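Local atomic coordinates of fatty-acid-binding protein 1 (Arabidopsis thaliana, PDB entry 4DOO), a protein that binds fatty acids in the plastid, with a preference for saturated chains, and may take part in alpha-linolenic acid metabolism. Residues A[8-13]-A[92-97]; A[27-32]-A[39-44]; A[86-91]-A[145-150]. All coordinates share one frame; numbering follows the deposited sequence.

Contact 1 of 3, residues A[8-13]-A[92-97]; sequences PKTGFS and QIVYGK. With DAO (lauric acid), chain D.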
loop_
_atom_site.group_PDB
_atom_site.type_symbol
_atom_site.label_atom_id
_atom_site.label_comp_id
_atom_site.label_asym_id
_atom_site.label_seq_id
_atom_site.Cartn_x
_atom_site.Cartn_y
_atom_site.Cartn_z
ATOM N N PRO A 8 9.356 14.996 1.012
ATOM C CA PRO A 8 10.547 15.836 0.846
ATOM C C PRO A 8 11.533 15.518 -0.277
ATOM O O PRO A 8 11.815 16.379 -1.111
ATOM C CB PRO A 8 11.203 15.783 2.230
ATOM C CG PRO A 8 10.763 14.462 2.770
ATOM C CD PRO A 8 9.314 14.425 2.369
ATOM N N LYS A 9 12.058 14.299 -0.302
ATOM C CA LYS A 9 13.039 13.936 -1.315
ATOM C C LYS A 9 12.600 14.134 -2.758
ATOM O O LYS A 9 13.390 14.582 -3.585
ATOM C CB LYS A 9 13.503 12.489 -1.139
ATOM C CG LYS A 9 14.657 12.132 -2.072
ATOM C CD LYS A 9 15.205 10.741 -1.826
ATOM C CE LYS A 9 16.442 10.495 -2.679
ATOM N NZ LYS A 9 16.936 9.096 -2.556
ATOM N N THR A 10 11.346 13.805 -3.056
ATOM C CA THR A 10 10.823 13.929 -4.417
ATOM C C THR A 10 9.998 15.190 -4.648
ATOM O O THR A 10 9.896 15.669 -5.774
ATOM C CB THR A 10 9.940 12.719 -4.786
ATOM O OG1 THR A 10 8.781 12.705 -3.948
ATOM C CG2 THR A 10 10.705 11.423 -4.596
ATOM N N GLY A 11 9.409 15.724 -3.583
ATOM C CA GLY A 11 8.593 16.912 -3.716
ATOM C C GLY A 11 7.147 16.597 -4.058
ATOM O O GLY A 11 6.316 17.501 -4.146
ATOM N N PHE A 12 6.830 15.318 -4.243
ATOM C CA PHE A 12 5.461 14.930 -4.584
ATOM C C PHE A 12 4.501 15.141 -3.418
ATOM O O PHE A 12 4.845 14.896 -2.262
ATOM C CB PHE A 12 5.418 13.472 -5.055
ATOM C CG PHE A 12 6.082 13.248 -6.391
ATOM C CD1 PHE A 12 5.734 12.160 -7.178
ATOM C CD2 PHE A 12 7.047 14.133 -6.866
ATOM C CE1 PHE A 12 6.330 11.955 -8.422
ATOM C CE2 PHE A 12 7.650 13.936 -8.109
ATOM C CZ PHE A 12 7.288 12.845 -8.887
ATOM N N SER A 13 3.295 15.596 -3.737
ATOM C CA SER A 13 2.287 15.886 -2.726
ATOM C C SER A 13 1.161 14.859 -2.647
ATOM O O SER A 13 0.719 14.319 -3.663
ATOM C CB SER A 13 1.696 17.274 -2.990
ATOM O OG SER A 13 0.696 17.598 -2.045
ATOM N N GLN A 92 2.857 7.473 -6.978
ATOM C CA GLN A 92 3.142 8.560 -7.911
ATOM C C GLN A 92 4.531 8.274 -8.464
ATOM O O GLN A 92 5.523 8.304 -7.726
ATOM C CB GLN A 92 3.105 9.919 -7.209
ATOM C CG GLN A 92 1.707 10.342 -6.786
ATOM C CD GLN A 92 1.673 11.754 -6.246
ATOM O OE1 GLN A 92 1.948 12.711 -6.968
ATOM N NE2 GLN A 92 1.343 11.891 -4.969
ATOM N N ILE A 93 4.593 7.980 -9.760
ATOM C CA ILE A 93 5.846 7.631 -10.420
ATOM C C ILE A 93 6.887 8.741 -10.404
ATOM O O ILE A 93 6.628 9.855 -10.857
ATOM C CB ILE A 93 5.592 7.190 -11.890
ATOM C CG1 ILE A 93 4.547 6.070 -11.921
ATOM C CG2 ILE A 93 6.892 6.711 -12.536
ATOM C CD1 ILE A 93 4.916 4.848 -11.097
ATOM N N VAL A 94 8.068 8.414 -9.885
ATOM C CA VAL A 94 9.178 9.355 -9.792
ATOM C C VAL A 94 10.196 9.185 -10.929
ATOM O O VAL A 94 10.541 10.156 -11.610
ATOM C CB VAL A 94 9.910 9.199 -8.435
ATOM C CG1 VAL A 94 11.153 10.076 -8.398
ATOM C CG2 VAL A 94 8.967 9.570 -7.295
ATOM N N TYR A 95 10.682 7.961 -11.118
ATOM C CA TYR A 95 11.662 7.667 -12.159
ATOM C C TYR A 95 11.037 7.898 -13.535
ATOM O O TYR A 95 9.960 7.380 -13.831
ATOM C CB TYR A 95 12.148 6.218 -12.032
ATOM C CG TYR A 95 13.330 5.875 -12.915
ATOM C CD1 TYR A 95 14.514 6.609 -12.845
ATOM C CD2 TYR A 95 13.269 4.806 -13.812
ATOM C CE1 TYR A 95 15.611 6.290 -13.647
ATOM C CE2 TYR A 95 14.359 4.479 -14.617
ATOM C CZ TYR A 95 15.526 5.227 -14.529
ATOM O OH TYR A 95 16.602 4.916 -15.328
ATOM N N GLY A 96 11.726 8.659 -14.382
ATOM C CA GLY A 96 11.184 8.967 -15.697
ATOM C C GLY A 96 11.508 8.047 -16.862
ATOM O O GLY A 96 11.031 8.282 -17.974
ATOM N N LYS A 97 12.295 7.002 -16.632
ATOM C CA LYS A 97 12.660 6.099 -17.720
ATOM C C LYS A 97 12.254 4.644 -17.522
ATOM O O LYS A 97 12.997 3.728 -17.877
ATOM C CB LYS A 97 14.167 6.197 -17.978
ATOM C CG LYS A 97 14.582 7.511 -18.631
ATOM C CD LYS A 97 16.004 7.918 -18.262
ATOM C CE LYS A 97 16.104 8.292 -16.786
ATOM N NZ LYS A 97 17.444 8.836 -16.419
HETATM O O1 DAO D . 17.920 0.297 -14.056
HETATM O O2 DAO D . 16.330 1.418 -15.085
HETATM C C1 DAO D . 16.764 0.778 -14.100
HETATM C C2 DAO D . 15.855 0.578 -12.908
HETATM C C3 DAO D . 14.917 -0.599 -13.156
HETATM C C4 DAO D . 13.492 -0.262 -12.734
HETATM C C5 DAO D . 13.089 -1.049 -11.491
HETATM C C6 DAO D . 11.706 -1.661 -11.659
HETATM C C7 DAO D . 10.772 -1.233 -10.531
HETATM C C8 DAO D . 9.334 -1.162 -11.023
HETATM C C9 DAO D . 8.340 -1.278 -9.871
HETATM C C10 DAO D . 7.336 -0.127 -9.910
HETATM C C11 DAO D . 5.927 -0.626 -10.198
HETATM C C12 DAO D . 4.984 0.533 -10.453
HETATM O O HOH W 1 2.575 15.419 -6.510
#

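Contact 2 of 3, residues A[27-32]-A[39-44]; sequences VGLRKK and NIDVYA. With K (potassium ion), chain E; DAO (lauric acid), chain C; DAO (lauric acid), chain D.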
loop_
_atom_site.group_PDB
_atom_site.type_symbol
_atom_site.label_atom_id
_atom_site.label_comp_id
_atom_site.label_asym_id
_atom_site.label_seq_id
_atom_site.Cartn_x
_atom_site.Cartn_y
_atom_site.Cartn_z
ATOM N N VAL A 27 3.825 8.140 4.448
ATOM C CA VAL A 27 4.322 8.445 3.112
ATOM C C VAL A 27 5.745 7.924 2.989
ATOM O O VAL A 27 6.568 8.144 3.876
ATOM C CB VAL A 27 4.307 9.967 2.857
ATOM C CG1 VAL A 27 4.995 10.288 1.529
ATOM C CG2 VAL A 27 2.873 10.462 2.838
ATOM N N GLY A 28 6.034 7.233 1.890
ATOM C CA GLY A 28 7.365 6.691 1.699
ATOM C C GLY A 28 7.820 6.631 0.252
ATOM O O GLY A 28 7.137 7.123 -0.653
ATOM N N LEU A 29 8.985 6.025 0.041
ATOM C CA LEU A 29 9.562 5.879 -1.289
ATOM C C LEU A 29 9.902 4.421 -1.560
ATOM O O LEU A 29 10.411 3.718 -0.683
ATOM C CB LEU A 29 10.844 6.713 -1.416
ATOM C CG LEU A 29 10.771 8.235 -1.297
ATOM C CD1 LEU A 29 12.169 8.814 -1.498
ATOM C CD2 LEU A 29 9.810 8.798 -2.338
ATOM N N ARG A 30 9.604 3.973 -2.775
ATOM C CA ARG A 30 9.903 2.614 -3.202
ATOM C C ARG A 30 11.133 2.789 -4.075
ATOM O O ARG A 30 11.071 3.438 -5.124
ATOM C CB ARG A 30 8.742 2.042 -4.022
ATOM C CG ARG A 30 8.788 0.539 -4.303
ATOM C CD ARG A 30 9.688 0.157 -5.473
ATOM N NE ARG A 30 9.372 -1.194 -5.940
ATOM C CZ ARG A 30 10.276 -2.124 -6.227
ATOM N NH1 ARG A 30 11.569 -1.859 -6.101
ATOM N NH2 ARG A 30 9.883 -3.325 -6.637
ATOM N N LYS A 31 12.250 2.233 -3.629
ATOM C CA LYS A 31 13.501 2.351 -4.367
ATOM C C LYS A 31 13.912 1.050 -5.033
ATOM O O LYS A 31 13.342 -0.010 -4.777
ATOM C CB LYS A 31 14.621 2.797 -3.424
ATOM C CG LYS A 31 14.374 4.131 -2.747
ATOM C CD LYS A 31 15.397 4.395 -1.653
ATOM C CE LYS A 31 15.086 5.694 -0.918
ATOM N NZ LYS A 31 16.069 5.974 0.165
ATOM N N LYS A 32 14.912 1.156 -5.901
ATOM C CA LYS A 32 15.477 0.016 -6.598
ATOM C C LYS A 32 16.977 0.094 -6.342
ATOM O O LYS A 32 17.630 1.072 -6.718
ATOM C CB LYS A 32 15.199 0.106 -8.099
ATOM C CG LYS A 32 15.969 -0.904 -8.941
ATOM C CD LYS A 32 15.635 -2.338 -8.571
ATOM C CE LYS A 32 16.365 -3.314 -9.485
ATOM N NZ LYS A 32 16.067 -4.735 -9.148
ATOM N N ASN A 39 21.479 3.822 -6.587
ATOM C CA ASN A 39 20.106 3.563 -6.180
ATOM C C ASN A 39 19.193 4.478 -6.979
ATOM O O ASN A 39 19.603 5.554 -7.415
ATOM C CB ASN A 39 19.923 3.831 -4.686
ATOM C CG ASN A 39 20.643 2.816 -3.818
ATOM O OD1 ASN A 39 20.323 1.626 -3.837
ATOM N ND2 ASN A 39 21.621 3.283 -3.052
ATOM N N ILE A 40 17.953 4.045 -7.167
ATOM C CA ILE A 40 16.981 4.826 -7.911
ATOM C C ILE A 40 15.672 4.921 -7.142
ATOM O O ILE A 40 15.221 3.931 -6.573
ATOM C CB ILE A 40 16.682 4.173 -9.278
ATOM C CG1 ILE A 40 17.928 4.219 -10.164
ATOM C CG2 ILE A 40 15.511 4.876 -9.945
ATOM C CD1 ILE A 40 18.422 5.621 -10.466
ATOM N N ASP A 41 15.081 6.114 -7.106
ATOM C CA ASP A 41 13.790 6.305 -6.452
ATOM C C ASP A 41 12.788 6.005 -7.558
ATOM O O ASP A 41 12.721 6.741 -8.543
ATOM C CB ASP A 41 13.604 7.753 -5.987
ATOM C CG ASP A 41 14.678 8.201 -5.011
ATOM O OD1 ASP A 41 14.991 7.438 -4.077
ATOM O OD2 ASP A 41 15.201 9.324 -5.177
ATOM N N VAL A 42 12.016 4.934 -7.404
ATOM C CA VAL A 42 11.058 4.546 -8.435
ATOM C C VAL A 42 9.745 5.306 -8.336
ATOM O O VAL A 42 9.273 5.867 -9.326
ATOM C CB VAL A 42 10.783 3.036 -8.389
ATOM C CG1 VAL A 42 9.893 2.627 -9.566
ATOM C CG2 VAL A 42 12.108 2.276 -8.449
ATOM N N TYR A 43 9.149 5.314 -7.147
ATOM C CA TYR A 43 7.906 6.041 -6.937
ATOM C C TYR A 43 7.696 6.374 -5.468
ATOM O O TYR A 43 8.290 5.751 -4.588
ATOM C CB TYR A 43 6.695 5.251 -7.468
ATOM C CG TYR A 43 6.414 3.902 -6.811
ATOM C CD1 TYR A 43 6.818 2.712 -7.418
ATOM C CD2 TYR A 43 5.704 3.819 -5.611
ATOM C CE1 TYR A 43 6.511 1.470 -6.849
ATOM C CE2 TYR A 43 5.397 2.593 -5.034
ATOM C CZ TYR A 43 5.798 1.420 -5.660
ATOM O OH TYR A 43 5.459 0.201 -5.117
ATOM N N ALA A 44 6.878 7.391 -5.216
ATOM C CA ALA A 44 6.547 7.790 -3.858
ATOM C C ALA A 44 5.171 7.194 -3.614
ATOM O O ALA A 44 4.388 7.040 -4.553
ATOM C CB ALA A 44 6.477 9.302 -3.746
HETATM K K K E . 22.773 -0.062 -4.255
HETATM O O1 DAO C . 7.122 -3.839 -6.916
HETATM O O2 DAO C . 6.728 -1.788 -6.211
HETATM C C1 DAO C . 6.352 -2.957 -6.465
HETATM C C2 DAO C . 4.901 -3.313 -6.233
HETATM C C3 DAO C . 4.024 -2.584 -7.237
HETATM C C4 DAO C . 2.569 -3.069 -7.156
HETATM C C5 DAO C . 1.636 -2.141 -7.935
HETATM C C6 DAO C . 1.656 -2.455 -9.429
HETATM C C7 DAO C . 1.285 -1.236 -10.257
HETATM C C8 DAO C . 1.752 -1.418 -11.693
HETATM C C9 DAO C . 1.541 -0.154 -12.506
HETATM C C10 DAO C . 1.940 -0.387 -13.961
HETATM C C11 DAO C . 1.133 0.513 -14.891
HETATM C C12 DAO C . 1.674 0.444 -16.302
HETATM O O1 DAO D . 17.920 0.297 -14.056
HETATM O O2 DAO D . 16.330 1.418 -15.085
HETATM C C1 DAO D . 16.764 0.778 -14.100
HETATM C C2 DAO D . 15.855 0.578 -12.908
HETATM C C3 DAO D . 14.917 -0.599 -13.156
HETATM C C4 DAO D . 13.492 -0.262 -12.734
HETATM C C5 DAO D . 13.089 -1.049 -11.491
HETATM C C6 DAO D . 11.706 -1.661 -11.659
HETATM C C7 DAO D . 10.772 -1.233 -10.531
HETATM C C8 DAO D . 9.334 -1.162 -11.023
HETATM C C9 DAO D . 8.340 -1.278 -9.871
HETATM C C10 DAO D . 7.336 -0.127 -9.910
HETATM C C11 DAO D . 5.927 -0.626 -10.198
HETATM C C12 DAO D . 4.984 0.533 -10.453
HETATM O O HOH W 2 23.514 1.593 -1.703
#

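Contact 3 of 3, residues A[86-91]-A[145-150]; sequences KMTIRL and TIDLTK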
loop_
_atom_site.group_PDB
_atom_site.type_symbol
_atom_site.label_atom_id
_atom_site.label_comp_id
_atom_site.label_asym_id
_atom_site.label_seq_id
_atom_site.Cartn_x
_atom_site.Cartn_y
_atom_site.Cartn_z
ATOM N N LYS A 86 -10.890 -0.582 5.018
ATOM C CA LYS A 86 -10.739 0.002 3.693
ATOM C C LYS A 86 -9.460 0.827 3.688
ATOM O O LYS A 86 -9.228 1.640 4.584
ATOM C CB LYS A 86 -11.936 0.892 3.358
ATOM C CG LYS A 86 -13.219 0.107 3.106
ATOM C CD LYS A 86 -14.378 1.013 2.699
ATOM C CE LYS A 86 -14.791 1.959 3.811
ATOM N NZ LYS A 86 -15.248 1.218 5.024
ATOM N N MET A 87 -8.630 0.606 2.679
ATOM C CA MET A 87 -7.380 1.330 2.567
ATOM C C MET A 87 -7.077 1.701 1.128
ATOM O O MET A 87 -7.631 1.124 0.185
ATOM C CB MET A 87 -6.224 0.481 3.092
ATOM C CG MET A 87 -6.370 -0.005 4.520
ATOM S SD MET A 87 -4.863 -0.845 5.023
ATOM C CE MET A 87 -5.101 -0.947 6.808
ATOM N N THR A 88 -6.183 2.668 0.970
ATOM C CA THR A 88 -5.758 3.101 -0.351
ATOM C C THR A 88 -4.251 3.293 -0.331
ATOM O O THR A 88 -3.697 3.827 0.634
ATOM C CB THR A 88 -6.397 4.452 -0.766
ATOM O OG1 THR A 88 -7.807 4.290 -0.935
ATOM C CG2 THR A 88 -5.801 4.941 -2.091
ATOM N N ILE A 89 -3.596 2.819 -1.385
ATOM C CA ILE A 89 -2.160 2.994 -1.542
ATOM C C ILE A 89 -2.054 3.823 -2.817
ATOM O O ILE A 89 -2.377 3.339 -3.900
ATOM C CB ILE A 89 -1.410 1.657 -1.779
ATOM C CG1 ILE A 89 -1.602 0.713 -0.591
ATOM C CG2 ILE A 89 0.074 1.934 -2.006
ATOM C CD1 ILE A 89 -1.099 1.274 0.722
ATOM N N ARG A 90 -1.651 5.080 -2.690
ATOM C CA ARG A 90 -1.505 5.927 -3.866
ATOM C C ARG A 90 -0.042 5.999 -4.270
ATOM O O ARG A 90 0.815 6.383 -3.469
ATOM C CB ARG A 90 -2.038 7.335 -3.594
ATOM C CG ARG A 90 -1.664 8.342 -4.677
ATOM C CD ARG A 90 -2.461 9.626 -4.527
ATOM N NE ARG A 90 -3.887 9.382 -4.726
ATOM C CZ ARG A 90 -4.818 10.328 -4.705
ATOM N NH1 ARG A 90 -4.477 11.594 -4.494
ATOM N NH2 ARG A 90 -6.091 10.007 -4.895
ATOM N N LEU A 91 0.240 5.608 -5.511
ATOM C CA LEU A 91 1.598 5.631 -6.035
ATOM C C LEU A 91 1.726 6.776 -7.025
ATOM O O LEU A 91 0.814 7.019 -7.811
ATOM C CB LEU A 91 1.930 4.333 -6.785
ATOM C CG LEU A 91 1.873 2.972 -6.099
ATOM C CD1 LEU A 91 0.430 2.568 -5.876
ATOM C CD2 LEU A 91 2.574 1.944 -6.977
ATOM N N THR A 145 -0.156 8.595 -11.675
ATOM C CA THR A 145 -0.689 8.242 -10.362
ATOM C C THR A 145 -1.506 6.958 -10.445
ATOM O O THR A 145 -2.389 6.827 -11.294
ATOM C CB THR A 145 -1.606 9.354 -9.796
ATOM O OG1 THR A 145 -0.842 10.548 -9.581
ATOM C CG2 THR A 145 -2.224 8.919 -8.477
ATOM N N ILE A 146 -1.201 6.007 -9.569
ATOM C CA ILE A 146 -1.924 4.742 -9.531
ATOM C C ILE A 146 -2.493 4.578 -8.135
ATOM O O ILE A 146 -1.782 4.755 -7.145
ATOM C CB ILE A 146 -1.007 3.529 -9.812
ATOM C CG1 ILE A 146 -0.368 3.650 -11.198
ATOM C CG2 ILE A 146 -1.807 2.235 -9.706
ATOM C CD1 ILE A 146 0.771 4.648 -11.265
ATOM N N ASP A 147 -3.777 4.246 -8.060
ATOM C CA ASP A 147 -4.433 4.048 -6.777
ATOM C C ASP A 147 -4.840 2.596 -6.581
ATOM O O ASP A 147 -5.671 2.069 -7.327
ATOM C CB ASP A 147 -5.675 4.939 -6.668
ATOM C CG ASP A 147 -5.357 6.325 -6.153
ATOM O OD1 ASP A 147 -4.166 6.615 -5.904
ATOM O OD2 ASP A 147 -6.303 7.127 -5.990
ATOM N N LEU A 148 -4.243 1.950 -5.584
ATOM C CA LEU A 148 -4.570 0.569 -5.259
ATOM C C LEU A 148 -5.473 0.659 -4.040
ATOM O O LEU A 148 -5.077 1.200 -3.006
ATOM C CB LEU A 148 -3.310 -0.226 -4.894
ATOM C CG LEU A 148 -2.114 -0.198 -5.847
ATOM C CD1 LEU A 148 -0.944 -0.944 -5.207
ATOM C CD2 LEU A 148 -2.490 -0.826 -7.176
ATOM N N THR A 149 -6.692 0.150 -4.145
ATOM C CA THR A 149 -7.583 0.230 -3.000
ATOM C C THR A 149 -8.134 -1.104 -2.527
ATOM O O THR A 149 -8.415 -2.003 -3.321
ATOM C CB THR A 149 -8.773 1.172 -3.276
ATOM O OG1 THR A 149 -9.577 0.638 -4.331
ATOM C CG2 THR A 149 -8.274 2.554 -3.672
ATOM N N LYS A 150 -8.258 -1.218 -1.211
ATOM C CA LYS A 150 -8.814 -2.396 -0.573
ATOM C C LYS A 150 -10.255 -1.996 -0.274
ATOM O O LYS A 150 -10.521 -1.232 0.655
ATOM C CB LYS A 150 -8.062 -2.706 0.726
ATOM C CG LYS A 150 -8.585 -3.919 1.486
ATOM C CD LYS A 150 -7.774 -4.172 2.745
ATOM C CE LYS A 150 -8.352 -5.318 3.561
ATOM N NZ LYS A 150 -7.550 -5.578 4.787
#

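Contact 1 of 3, residues A[8-13]-A[92-97]
Phe12 and Thr10 pack on Val94 and Gln92 where the loop leading into strand 13-18 folds over the end of strand 87-93 in the chalcone-isomerase-like sheet. The methyl CG2 of Val94 sits over one face of the Phe12 ring in a CH-pi contact, 4.2 Å from the ring centroid. The rim of the same ring meets the strand residues Gln92 and Ile93: CD1 of Phe12 lies 3.5 Å from CB of Gln92, and its CE1 is 3.2 Å from the carbonyl O of Ile93, both near the ring plane. Val94 CG2 also reaches CG2 of Thr10, 3.7 Å away, the two side chains crossing at about a right angle.

Phe12 is positioned by an ST turn, in which its backbone N donates to OG1 of Thr10 over 3.3 Å. With chi1 at 65°, this hydroxyl lies between the backbone N and the carbonyl carbon of Thr10, which leaves the methyl for Val94. Tyr95 belongs to a lauric acid pocket.

The Gln92 amide uses both ends on Ser13. OE1 of Gln92 accepts from a water that accepts from Ser13 N, while NE2 of Gln92 donates to Ser13 O at 2.8 Å, approaching from above the carbonyl plane.

Contact 2 of 3, residues A[27-32]-A[39-44]
Strands 27-32 and 39-44 pair antiparallel as a beta hairpin interrupted by a classic bulge, in which Val42 and Tyr43 both face Arg30. The Arg30 carbonyl O takes a 2.9 Å bond from Val42 N and a weak one from Tyr43 N, while Arg30 N donates almost straight to Tyr43 O.

The bulge itself carries the fatty-acid head-group site. CB of Arg30 rests over the centre of the Tyr43 ring, 3.5 Å from its centroid, and CG of Arg30 continues across toward the ring's hydroxyl end. A turn at chi2 (-81°) then brings the guanidinium edge to the lauric acid carboxylate, where NE of Arg30 donates to O2 and NH2 to O1, each with an N-H...O angle of 178°. Arg30 NH1 bonds Lys31 O, and with the two carboxylate bonds this holds the group's rotation. Tyr43 OH, also bonded to Tyr181, donates to the same O2, and Ser110 OG is hydrogen-bonded to a lauric acid too.

A second lauric acid passes along this face, its C10 lying 3.8 Å from Val42 CG1 and its C5 touching Lys32 CG. On the reverse face, Leu29 CD2 meets Ala44 CB at 3.7 Å; there Lys31 runs beside Asp41, whose carboxylate is salt-bridged to Lys9. At the turn end, Asn39 OD1 joins Ser33 and the carbonyls of Leu34, Gly36 and Lys38 round a potassium ion, to which it lies at 3.0 Å.

Contact 3 of 3, residues A[86-91]-A[145-150]
Leu91 N donates to Ile146 O at 2.7 Å, almost straight; such backbone bonds join the antiparallel strands at three pairs, the one from Met87 N being weak. Arg90 holds the Asp147 carboxylate side-on, giving one nitrogen to each oxygen: NE of Arg90 to OD1 at 3.0 Å and NH2 to OD2 at 3.1 Å. Both oxygens use their syn lone pairs, and the guanidinium and carboxylate planes are only 11° apart, so the salt bridge is nearly flat. The two side chains run the same way from Arg90 and Asp147, a non-hydrogen-bonded pair of the strands. Arg90 starts with CG anti to the backbone N (chi1 168°) and bends at chi3 (-64°), which turns NE back toward its partner. An alanine at Arg90 would remove both donors and is likely to leave the Asp147 carboxylate without its charged mate and able to turn.

Thr145 CG2 flanks the arginine stem, 3.9 Å from Arg90 CG. Farther along this face, Thr149 CG2 lies 3.3 Å from Thr88 OG1, a hydroxyl that bonds Arg22.

The other face is largely apolar, though Lys150 lies there too, its NZ bonding the Ala83 carbonyl. CD1 of Leu91 crosses to CG of Leu148, 3.8 Å away, and CB of Ile89 stands 4.1 Å from CB of Leu148, itself a lauric acid pocket residue.

Within the sheet, strand 39-50 pairs with the far edge of 87-93, and strand 155-160 with that of 145-151. Helix 171-182 packs on this face, meeting Met87, Leu91, Leu148 and Lys150, while residues of strand 13-18 lie against Arg90.

Overall arrangement
From the N terminus, the loop 8-13 opens contact 1, which closes only when the chain returns as 92-97. Contact 2 opens and closes within that span, as the hairpin 27-32/39-44, with a short connection. Contact 3 begins on 86-91, just before contact 1 closes, and ends at 145-150, so contacts 1 and 3 cross, whereas 2 and 3 follow in series. All three reach the same antiparallel sheet. Strand 87-93 is shared by contacts 1 and 3 and neighbours strand 39-50 of contact 2; Val94 N lies 2.9 Å from Val42 O, and Leu91 packs on Tyr43. Together they link the N-terminal loop, the ligand-binding hairpin and the central strands.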